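PDB 2OX9: collectin placenta 1 from Mus musculus, which binds the leukocyte cell-surface glycan Lewis(x) through a calcium-dependent C-type lectin carbohydrate-recognition domain. Local coordinates for residues K10-F19 with E47-T56; S37-S45 with E60-D68. All coordinates share one frame; numbering follows the deposited sequence.

Contact 1: residues K10-F19 with E47-T56; sequences KNFTDKCYYF and EEQQWIKKHT. With CA (calcium ion), chain L.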
loop_
_atom_site.group_PDB
_atom_site.type_symbol
_atom_site.label_atom_id
_atom_site.label_comp_id
_atom_site.label_asym_id
_atom_site.label_seq_id
_atom_site.Cartn_x
_atom_site.Cartn_y
_atom_site.Cartn_z
ATOM N N LYS A 10 -9.622 9.757 -7.278
ATOM C CA LYS A 10 -10.253 8.935 -8.306
ATOM C C LYS A 10 -11.309 8.056 -7.650
ATOM O O LYS A 10 -11.123 7.587 -6.526
ATOM C CB LYS A 10 -9.233 8.014 -8.977
ATOM C CG LYS A 10 -8.049 8.702 -9.646
ATOM C CD LYS A 10 -8.477 9.532 -10.840
ATOM C CE LYS A 10 -7.263 9.943 -11.654
ATOM N NZ LYS A 10 -6.267 10.643 -10.797
ATOM N N ASN A 11 -12.401 7.807 -8.360
ATOM C CA ASN A 11 -13.447 6.968 -7.811
ATOM C C ASN A 11 -13.479 5.564 -8.418
ATOM O O ASN A 11 -13.189 5.363 -9.600
ATOM C CB ASN A 11 -14.811 7.628 -7.997
ATOM C CG ASN A 11 -15.261 7.631 -9.439
ATOM O OD1 ASN A 11 -14.627 8.247 -10.299
ATOM N ND2 ASN A 11 -16.360 6.936 -9.717
ATOM N N PHE A 12 -13.797 4.595 -7.572
ATOM C CA PHE A 12 -13.942 3.198 -7.965
ATOM C C PHE A 12 -15.045 2.708 -7.031
ATOM O O PHE A 12 -14.865 2.708 -5.822
ATOM C CB PHE A 12 -12.668 2.400 -7.719
ATOM C CG PHE A 12 -12.800 0.946 -8.078
ATOM C CD1 PHE A 12 -13.056 0.567 -9.390
ATOM C CD2 PHE A 12 -12.699 -0.040 -7.102
ATOM C CE1 PHE A 12 -13.211 -0.777 -9.728
ATOM C CE2 PHE A 12 -12.852 -1.387 -7.431
ATOM C CZ PHE A 12 -13.108 -1.754 -8.741
ATOM N N THR A 13 -16.171 2.282 -7.598
ATOM C CA THR A 13 -17.330 1.870 -6.807
ATOM C C THR A 13 -17.648 3.031 -5.867
ATOM O O THR A 13 -17.708 4.178 -6.321
ATOM C CB THR A 13 -17.097 0.553 -6.006
ATOM O OG1 THR A 13 -16.030 0.722 -5.069
ATOM C CG2 THR A 13 -16.766 -0.585 -6.951
ATOM N N ASP A 14 -17.832 2.770 -4.574
ATOM C CA ASP A 14 -18.170 3.854 -3.645
ATOM C C ASP A 14 -16.999 4.360 -2.800
ATOM O O ASP A 14 -17.193 4.850 -1.686
ATOM C CB ASP A 14 -19.319 3.418 -2.725
ATOM C CG ASP A 14 -18.906 2.345 -1.743
ATOM O OD1 ASP A 14 -17.967 1.579 -2.051
ATOM O OD2 ASP A 14 -19.532 2.259 -0.663
ATOM N N LYS A 15 -15.790 4.247 -3.339
ATOM C CA LYS A 15 -14.600 4.696 -2.638
ATOM C C LYS A 15 -13.851 5.722 -3.465
ATOM O O LYS A 15 -14.090 5.857 -4.672
ATOM C CB LYS A 15 -13.679 3.511 -2.348
ATOM C CG LYS A 15 -14.283 2.465 -1.433
ATOM C CD LYS A 15 -14.859 3.096 -0.182
ATOM C CE LYS A 15 -14.563 2.239 1.027
ATOM N NZ LYS A 15 -13.095 2.076 1.228
ATOM N N CYS A 16 -12.962 6.456 -2.799
ATOM C CA CYS A 16 -12.144 7.472 -3.447
ATOM C C CYS A 16 -10.690 7.179 -3.137
ATOM O O CYS A 16 -10.339 6.885 -1.992
ATOM C CB CYS A 16 -12.490 8.865 -2.933
ATOM S SG CYS A 16 -14.201 9.355 -3.285
ATOM N N TYR A 17 -9.845 7.285 -4.157
ATOM C CA TYR A 17 -8.431 7.001 -3.995
ATOM C C TYR A 17 -7.568 8.157 -4.438
ATOM O O TYR A 17 -7.915 8.889 -5.371
ATOM C CB TYR A 17 -8.038 5.771 -4.814
ATOM C CG TYR A 17 -8.864 4.539 -4.527
ATOM C CD1 TYR A 17 -10.181 4.443 -4.965
ATOM C CD2 TYR A 17 -8.325 3.468 -3.816
ATOM C CE1 TYR A 17 -10.944 3.308 -4.708
ATOM C CE2 TYR A 17 -9.078 2.326 -3.554
ATOM C CZ TYR A 17 -10.389 2.256 -4.005
ATOM O OH TYR A 17 -11.133 1.126 -3.760
ATOM N N TYR A 18 -6.437 8.300 -3.759
ATOM C CA TYR A 18 -5.474 9.340 -4.065
ATOM C C TYR A 18 -4.141 8.674 -4.396
ATOM O O TYR A 18 -3.533 8.017 -3.546
ATOM C CB TYR A 18 -5.306 10.280 -2.865
ATOM C CG TYR A 18 -4.238 11.333 -3.076
ATOM C CD1 TYR A 18 -4.384 12.308 -4.063
ATOM C CD2 TYR A 18 -3.069 11.339 -2.311
ATOM C CE1 TYR A 18 -3.394 13.261 -4.286
ATOM C CE2 TYR A 18 -2.070 12.292 -2.526
ATOM C CZ TYR A 18 -2.240 13.248 -3.515
ATOM O OH TYR A 18 -1.263 14.200 -3.740
ATOM N N PHE A 19 -3.700 8.829 -5.639
ATOM C CA PHE A 19 -2.430 8.262 -6.072
ATOM C C PHE A 19 -1.416 9.398 -5.963
ATOM O O PHE A 19 -1.335 10.275 -6.821
ATOM C CB PHE A 19 -2.567 7.736 -7.500
ATOM C CG PHE A 19 -3.580 6.641 -7.630
ATOM C CD1 PHE A 19 -4.921 6.937 -7.867
ATOM C CD2 PHE A 19 -3.203 5.315 -7.479
ATOM C CE1 PHE A 19 -5.873 5.928 -7.951
ATOM C CE2 PHE A 19 -4.142 4.292 -7.563
ATOM C CZ PHE A 19 -5.488 4.601 -7.799
ATOM N N GLU A 47 -10.515 -7.147 -8.514
ATOM C CA GLU A 47 -11.060 -6.034 -9.290
ATOM C C GLU A 47 -10.482 -4.714 -8.808
ATOM O O GLU A 47 -10.155 -3.848 -9.617
ATOM C CB GLU A 47 -12.584 -5.968 -9.191
ATOM C CG GLU A 47 -13.296 -7.171 -9.755
ATOM C CD GLU A 47 -13.875 -8.044 -8.670
ATOM O OE1 GLU A 47 -13.113 -8.446 -7.758
ATOM O OE2 GLU A 47 -15.093 -8.324 -8.731
ATOM N N GLU A 48 -10.357 -4.561 -7.493
ATOM C CA GLU A 48 -9.801 -3.330 -6.942
ATOM C C GLU A 48 -8.309 -3.278 -7.293
ATOM O O GLU A 48 -7.761 -2.217 -7.578
ATOM C CB GLU A 48 -9.987 -3.280 -5.415
ATOM C CG GLU A 48 -9.541 -1.957 -4.791
ATOM C CD GLU A 48 -9.751 -1.895 -3.284
ATOM O OE1 GLU A 48 -9.757 -0.772 -2.739
ATOM O OE2 GLU A 48 -9.891 -2.957 -2.640
ATOM N N GLN A 49 -7.668 -4.442 -7.279
ATOM C CA GLN A 49 -6.246 -4.550 -7.602
ATOM C C GLN A 49 -5.969 -4.140 -9.042
ATOM O O GLN A 49 -5.011 -3.422 -9.319
ATOM C CB GLN A 49 -5.763 -5.997 -7.397
ATOM C CG GLN A 49 -4.369 -6.278 -7.934
ATOM C CD GLN A 49 -3.299 -5.454 -7.253
ATOM O OE1 GLN A 49 -3.253 -5.358 -6.024
ATOM N NE2 GLN A 49 -2.417 -4.864 -8.048
ATOM N N GLN A 50 -6.803 -4.626 -9.954
ATOM C CA GLN A 50 -6.662 -4.325 -11.370
ATOM C C GLN A 50 -6.855 -2.839 -11.647
ATOM O O GLN A 50 -6.106 -2.244 -12.427
ATOM C CB GLN A 50 -7.678 -5.120 -12.184
ATOM C CG GLN A 50 -7.077 -6.216 -13.061
ATOM C CD GLN A 50 -6.012 -5.695 -14.020
ATOM O OE1 GLN A 50 -6.245 -4.753 -14.782
ATOM N NE2 GLN A 50 -4.834 -6.311 -13.984
ATOM N N TRP A 51 -7.873 -2.255 -11.026
ATOM C CA TRP A 51 -8.171 -0.835 -11.204
ATOM C C TRP A 51 -6.998 -0.014 -10.665
ATOM O O TRP A 51 -6.610 0.996 -11.252
ATOM C CB TRP A 51 -9.447 -0.470 -10.444
ATOM C CG TRP A 51 -9.899 0.939 -10.653
ATOM C CD1 TRP A 51 -10.592 1.430 -11.719
ATOM C CD2 TRP A 51 -9.656 2.047 -9.786
ATOM N NE1 TRP A 51 -10.800 2.781 -11.571
ATOM C CE2 TRP A 51 -10.230 3.188 -10.394
ATOM C CE3 TRP A 51 -9.004 2.190 -8.555
ATOM C CZ2 TRP A 51 -10.169 4.454 -9.813
ATOM C CZ3 TRP A 51 -8.944 3.457 -7.975
ATOM C CH2 TRP A 51 -9.522 4.568 -8.605
ATOM N N ILE A 52 -6.434 -0.450 -9.541
ATOM C CA ILE A 52 -5.306 0.262 -8.955
ATOM C C ILE A 52 -4.079 0.143 -9.850
ATOM O O ILE A 52 -3.334 1.114 -10.031
ATOM C CB ILE A 52 -4.973 -0.277 -7.545
ATOM C CG1 ILE A 52 -6.007 0.238 -6.545
ATOM C CG2 ILE A 52 -3.571 0.164 -7.117
ATOM C CD1 ILE A 52 -5.814 -0.303 -5.130
ATOM N N LYS A 53 -3.889 -1.049 -10.419
ATOM C CA LYS A 53 -2.755 -1.320 -11.293
ATOM C C LYS A 53 -2.656 -0.327 -12.454
ATOM O O LYS A 53 -1.577 0.168 -12.775
ATOM C CB LYS A 53 -2.857 -2.744 -11.854
ATOM C CG LYS A 53 -1.765 -3.093 -12.851
ATOM C CD LYS A 53 -2.132 -4.313 -13.665
ATOM C CE LYS A 53 -1.156 -4.519 -14.806
ATOM N NZ LYS A 53 -1.471 -5.750 -15.569
ATOM N N LYS A 54 -3.781 -0.021 -13.080
ATOM C CA LYS A 54 -3.752 0.892 -14.217
ATOM C C LYS A 54 -3.476 2.351 -13.863
ATOM O O LYS A 54 -3.134 3.153 -14.737
ATOM C CB LYS A 54 -5.041 0.744 -15.020
ATOM C CG LYS A 54 -5.069 -0.557 -15.825
ATOM C CD LYS A 54 -6.480 -1.014 -16.091
ATOM C CE LYS A 54 -6.508 -2.368 -16.775
ATOM N NZ LYS A 54 -7.882 -2.961 -16.729
ATOM N N HIS A 55 -3.618 2.694 -12.587
ATOM C CA HIS A 55 -3.349 4.051 -12.128
ATOM C C HIS A 55 -1.951 4.197 -11.531
ATOM O O HIS A 55 -1.575 5.283 -11.078
ATOM C CB HIS A 55 -4.355 4.481 -11.066
ATOM C CG HIS A 55 -5.674 4.900 -11.621
ATOM N ND1 HIS A 55 -6.717 4.021 -11.804
ATOM C CD2 HIS A 55 -6.109 6.101 -12.068
ATOM C CE1 HIS A 55 -7.740 4.663 -12.340
ATOM N NE2 HIS A 55 -7.396 5.926 -12.510
ATOM N N THR A 56 -1.186 3.113 -11.512
ATOM C CA THR A 56 0.139 3.172 -10.931
ATOM C C THR A 56 1.272 2.659 -11.813
ATOM O O THR A 56 2.350 2.375 -11.309
ATOM C CB THR A 56 0.195 2.423 -9.556
ATOM O OG1 THR A 56 -0.310 1.090 -9.694
ATOM C CG2 THR A 56 -0.623 3.155 -8.517
HETATM CA CA CA L . -10.187 -1.242 -0.317
HETATM O O HOH W 1 -12.407 -1.427 -0.534
HETATM O O HOH W 2 -10.710 -1.223 1.997
#
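The indole of W51 lies between F12 and H55. Over one face F12 CB sits 3.5 Å from the centroid of the six-membered ring, while the F12 ring forms an offset stack on the five-membered ring, planes 24° apart. The opposite face carries H55 CE1 near the rim, and the edge meets K10 CB, 3.5 Å from W51 CH2. With CG of W51 anti to the backbone N (chi1 -175°), the indole reaches from helix 46-54 onto the hairpin of strands 10-12 and 15-19. F12 in turn has W51 CB over one face and T13 CG2 over the other. W51 CZ3 touches Y17 over one face, 3.4 Å from CD1, and stands at the edge of the F19 ring, whose own face is covered by H55 CB. The H55 imidazole is held by its ND1-H, which points almost straight (175°) at W51 O, 3.1 Å away and in the ring plane. At the other end of the cluster Y17 OH donates to E48 OE1 at 2.6 Å, arriving from above the carboxylate plane. That same oxygen binds a calcium ion at 2.5 Å, in a site shared with F42, N44, E129 and two waters. An aromatic cluster thus fastens the N-terminal hairpin to the helix, and the tyrosine hydroxyl is a second-shell group that probably helps orient the calcium-binding carboxylate.

Contact 2: residues S37-S45 with E60-D68; sequences SSHLVFINS and ESHWIGLTD. With CA (calcium ion), chain L; CA (calcium ion), chain I.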
loop_
_atom_site.group_PDB
_atom_site.type_symbol
_atom_site.label_atom_id
_atom_site.label_comp_id
_atom_site.label_asym_id
_atom_site.label_seq_id
_atom_site.Cartn_x
_atom_site.Cartn_y
_atom_site.Cartn_z
ATOM N N SER A 37 -8.292 12.177 6.321
ATOM C CA SER A 37 -9.411 11.357 6.769
ATOM C C SER A 37 -9.494 10.110 5.881
ATOM O O SER A 37 -10.574 9.693 5.467
ATOM C CB SER A 37 -10.727 12.142 6.699
ATOM O OG SER A 37 -10.698 13.263 7.568
ATOM N N SER A 38 -8.336 9.522 5.601
ATOM C CA SER A 38 -8.250 8.321 4.780
ATOM C C SER A 38 -7.168 7.417 5.354
ATOM O O SER A 38 -6.522 7.768 6.342
ATOM C CB SER A 38 -7.906 8.696 3.330
ATOM O OG SER A 38 -6.633 9.313 3.227
ATOM N N HIS A 39 -6.967 6.259 4.733
ATOM C CA HIS A 39 -5.938 5.332 5.183
ATOM C C HIS A 39 -5.146 4.807 3.989
ATOM O O HIS A 39 -5.629 4.846 2.855
ATOM C CB HIS A 39 -6.570 4.151 5.931
ATOM C CG HIS A 39 -7.518 3.345 5.101
ATOM N ND1 HIS A 39 -7.093 2.392 4.197
ATOM C CD2 HIS A 39 -8.868 3.376 5.008
ATOM C CE1 HIS A 39 -8.141 1.875 3.583
ATOM N NE2 HIS A 39 -9.230 2.454 4.058
ATOM N N LEU A 40 -3.919 4.358 4.231
ATOM C CA LEU A 40 -3.132 3.782 3.136
ATOM C C LEU A 40 -4.033 2.674 2.598
ATOM O O LEU A 40 -4.609 1.906 3.364
ATOM C CB LEU A 40 -1.815 3.220 3.658
ATOM C CG LEU A 40 -0.712 4.266 3.888
ATOM C CD1 LEU A 40 0.445 3.642 4.653
ATOM C CD2 LEU A 40 -0.230 4.799 2.540
ATOM N N VAL A 41 -4.159 2.604 1.280
ATOM C CA VAL A 41 -5.037 1.643 0.620
ATOM C C VAL A 41 -5.035 0.169 1.065
ATOM O O VAL A 41 -3.980 -0.455 1.267
ATOM C CB VAL A 41 -4.810 1.689 -0.933
ATOM C CG1 VAL A 41 -3.547 0.896 -1.309
ATOM C CG2 VAL A 41 -6.030 1.144 -1.650
ATOM N N PHE A 42 -6.240 -0.367 1.230
ATOM C CA PHE A 42 -6.440 -1.778 1.573
ATOM C C PHE A 42 -6.973 -2.396 0.282
ATOM O O PHE A 42 -8.032 -2.010 -0.204
ATOM C CB PHE A 42 -7.501 -1.957 2.670
ATOM C CG PHE A 42 -7.143 -1.325 3.991
ATOM C CD1 PHE A 42 -8.104 -1.215 4.995
ATOM C CD2 PHE A 42 -5.864 -0.835 4.233
ATOM C CE1 PHE A 42 -7.802 -0.626 6.210
ATOM C CE2 PHE A 42 -5.551 -0.241 5.454
ATOM C CZ PHE A 42 -6.528 -0.137 6.446
ATOM N N ILE A 43 -6.245 -3.353 -0.274
ATOM C CA ILE A 43 -6.674 -3.983 -1.523
ATOM C C ILE A 43 -7.343 -5.310 -1.174
ATOM O O ILE A 43 -6.667 -6.283 -0.848
ATOM C CB ILE A 43 -5.462 -4.200 -2.448
ATOM C CG1 ILE A 43 -4.737 -2.861 -2.652
ATOM C CG2 ILE A 43 -5.915 -4.771 -3.794
ATOM C CD1 ILE A 43 -3.471 -2.960 -3.484
ATOM N N ASN A 44 -8.674 -5.331 -1.256
ATOM C CA ASN A 44 -9.470 -6.499 -0.887
ATOM C C ASN A 44 -9.956 -7.433 -1.998
ATOM O O ASN A 44 -10.614 -8.428 -1.707
ATOM C CB ASN A 44 -10.701 -6.045 -0.091
ATOM C CG ASN A 44 -10.404 -4.894 0.852
ATOM O OD1 ASN A 44 -10.355 -3.726 0.447
ATOM N ND2 ASN A 44 -10.198 -5.220 2.121
ATOM N N SER A 45 -9.656 -7.132 -3.255
ATOM C CA SER A 45 -10.126 -7.994 -4.338
ATOM C C SER A 45 -9.323 -7.823 -5.616
ATOM O O SER A 45 -8.587 -6.845 -5.767
ATOM C CB SER A 45 -11.595 -7.695 -4.630
ATOM O OG SER A 45 -11.756 -6.384 -5.153
ATOM N N GLU A 60 7.983 4.430 -10.109
ATOM C CA GLU A 60 7.803 4.553 -8.666
ATOM C C GLU A 60 6.962 3.426 -8.079
ATOM O O GLU A 60 6.096 2.863 -8.755
ATOM C CB GLU A 60 7.180 5.908 -8.307
ATOM C CG GLU A 60 5.973 6.305 -9.140
ATOM C CD GLU A 60 6.360 6.943 -10.466
ATOM O OE1 GLU A 60 6.991 8.022 -10.445
ATOM O OE2 GLU A 60 6.036 6.369 -11.523
ATOM N N SER A 61 7.241 3.087 -6.823
ATOM C CA SER A 61 6.505 2.050 -6.109
ATOM C C SER A 61 5.471 2.764 -5.241
ATOM O O SER A 61 5.664 3.921 -4.876
ATOM C CB SER A 61 7.438 1.240 -5.214
ATOM O OG SER A 61 8.532 0.728 -5.952
ATOM N N HIS A 62 4.388 2.078 -4.907
ATOM C CA HIS A 62 3.336 2.689 -4.097
ATOM C C HIS A 62 3.028 1.931 -2.820
ATOM O O HIS A 62 2.626 0.773 -2.864
ATOM C CB HIS A 62 2.034 2.804 -4.894
ATOM C CG HIS A 62 2.054 3.857 -5.953
ATOM N ND1 HIS A 62 2.639 3.662 -7.185
ATOM C CD2 HIS A 62 1.571 5.123 -5.960
ATOM C CE1 HIS A 62 2.516 4.762 -7.906
ATOM N NE2 HIS A 62 1.873 5.664 -7.186
ATOM N N TRP A 63 3.202 2.597 -1.684
ATOM C CA TRP A 63 2.905 1.986 -0.389
ATOM C C TRP A 63 1.411 1.630 -0.309
ATOM O O TRP A 63 0.568 2.386 -0.802
ATOM C CB TRP A 63 3.180 2.980 0.740
ATOM C CG TRP A 63 4.610 3.275 1.058
ATOM C CD1 TRP A 63 5.169 4.516 1.205
ATOM C CD2 TRP A 63 5.634 2.330 1.416
ATOM N NE1 TRP A 63 6.471 4.401 1.641
ATOM C CE2 TRP A 63 6.781 3.075 1.780
ATOM C CE3 TRP A 63 5.688 0.931 1.473
ATOM C CZ2 TRP A 63 7.977 2.464 2.195
ATOM C CZ3 TRP A 63 6.876 0.321 1.888
ATOM C CH2 TRP A 63 8.004 1.090 2.242
ATOM N N ILE A 64 1.088 0.488 0.298
ATOM C CA ILE A 64 -0.308 0.109 0.526
ATOM C C ILE A 64 -0.382 -0.143 2.044
ATOM O O ILE A 64 0.647 -0.322 2.683
ATOM C CB ILE A 64 -0.755 -1.151 -0.275
ATOM C CG1 ILE A 64 0.072 -2.372 0.117
ATOM C CG2 ILE A 64 -0.653 -0.871 -1.786
ATOM C CD1 ILE A 64 -0.453 -3.666 -0.495
ATOM N N GLY A 65 -1.581 -0.144 2.618
ATOM C CA GLY A 65 -1.707 -0.302 4.066
ATOM C C GLY A 65 -1.538 -1.695 4.646
ATOM O O GLY A 65 -2.397 -2.154 5.407
ATOM N N LEU A 66 -0.419 -2.340 4.322
ATOM C CA LEU A 66 -0.134 -3.702 4.768
ATOM C C LEU A 66 1.258 -3.833 5.383
ATOM O O LEU A 66 2.243 -3.413 4.775
ATOM C CB LEU A 66 -0.216 -4.646 3.569
ATOM C CG LEU A 66 -0.189 -6.134 3.874
ATOM C CD1 LEU A 66 -1.531 -6.493 4.491
ATOM C CD2 LEU A 66 0.041 -6.954 2.609
ATOM N N THR A 67 1.347 -4.436 6.569
ATOM C CA THR A 67 2.643 -4.618 7.229
ATOM C C THR A 67 2.667 -5.894 8.065
ATOM O O THR A 67 1.618 -6.498 8.338
ATOM C CB THR A 67 2.986 -3.461 8.204
ATOM O OG1 THR A 67 2.171 -3.568 9.375
ATOM C CG2 THR A 67 2.751 -2.107 7.564
ATOM N N ASP A 68 3.867 -6.297 8.473
ATOM C CA ASP A 68 4.031 -7.476 9.319
ATOM C C ASP A 68 5.023 -7.114 10.426
ATOM O O ASP A 68 5.852 -7.930 10.842
ATOM C CB ASP A 68 4.510 -8.686 8.487
ATOM C CG ASP A 68 5.967 -8.590 8.071
ATOM O OD1 ASP A 68 6.491 -7.470 7.964
ATOM O OD2 ASP A 68 6.592 -9.643 7.827
HETATM CA CA CA L . -10.187 -1.242 -0.317
HETATM CA CA CA I . 8.772 -8.736 7.350
HETATM O O HOH W 3 9.072 -9.894 4.997
HETATM O O HOH W 1 -12.407 -1.427 -0.534
HETATM O O HOH W 2 -10.710 -1.223 1.997
#
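This is a buried backbone-and-aliphatic contact near the centre of the C-type lectin domain, where the chain leaving strand 39-40 meets the corner between strands 62-64 and 66-67. One backbone hydrogen bond joins them: G65 N donates to V41 O over 2.8 Å, with an N-H...O angle of 159°. G65 is the centre of an inverse gamma turn, closed by L66 N to I64 O, and its bare CA lets the neighbouring chain come close. L40 CB packs 3.5 Å from G65 N, and the F42 ring brings CE2 to 3.7 Å from G65 O. Beside the bond, V41 CG1 presses on I64 CG2 at 3.4 Å, tighter than a usual carbon contact. This methyl of V41 stands between its backbone N and carbonyl carbon (chi1 79°), which turns it onto I64. I43 CD1 reaches the same I64 methyl at 3.9 Å, its side chain crossing that of I64 at about a right angle. H39 ND1 lies over the centre of one face of the F42 ring and donates to L40 O, 2.7 Å away. F42 O and N44 OD1 bind one calcium ion; D68 binds another with both carboxylate oxygens. Around this core, L40 and W63 lean on helix 26-35, V41 pairs through its backbone with I127 of strand 125-131, and I43 and I64 both rest on L109 of strand 106-109.

Contact 1 lies toward the periphery of the domain and is partly buried, whereas every touching residue of contact 2 is buried near the centre of the chain. Their chemistry follows: large aromatic rings join hairpin to helix in contact 1, while contact 2 relies on branched aliphatic side chains, a glycine and a direct main-chain bond. Helix 46-54 of contact 1 lies in sequence between the two segments of contact 2, following strand 39-40 and preceding strand 62-64, and both contacts reach strand 125-131. They also share one calcium ion, to which contact 1 supplies E48 and contact 2 supplies F42 and N44. D68, at the far end of 60-68, extends contact 2 alone toward a second calcium ion.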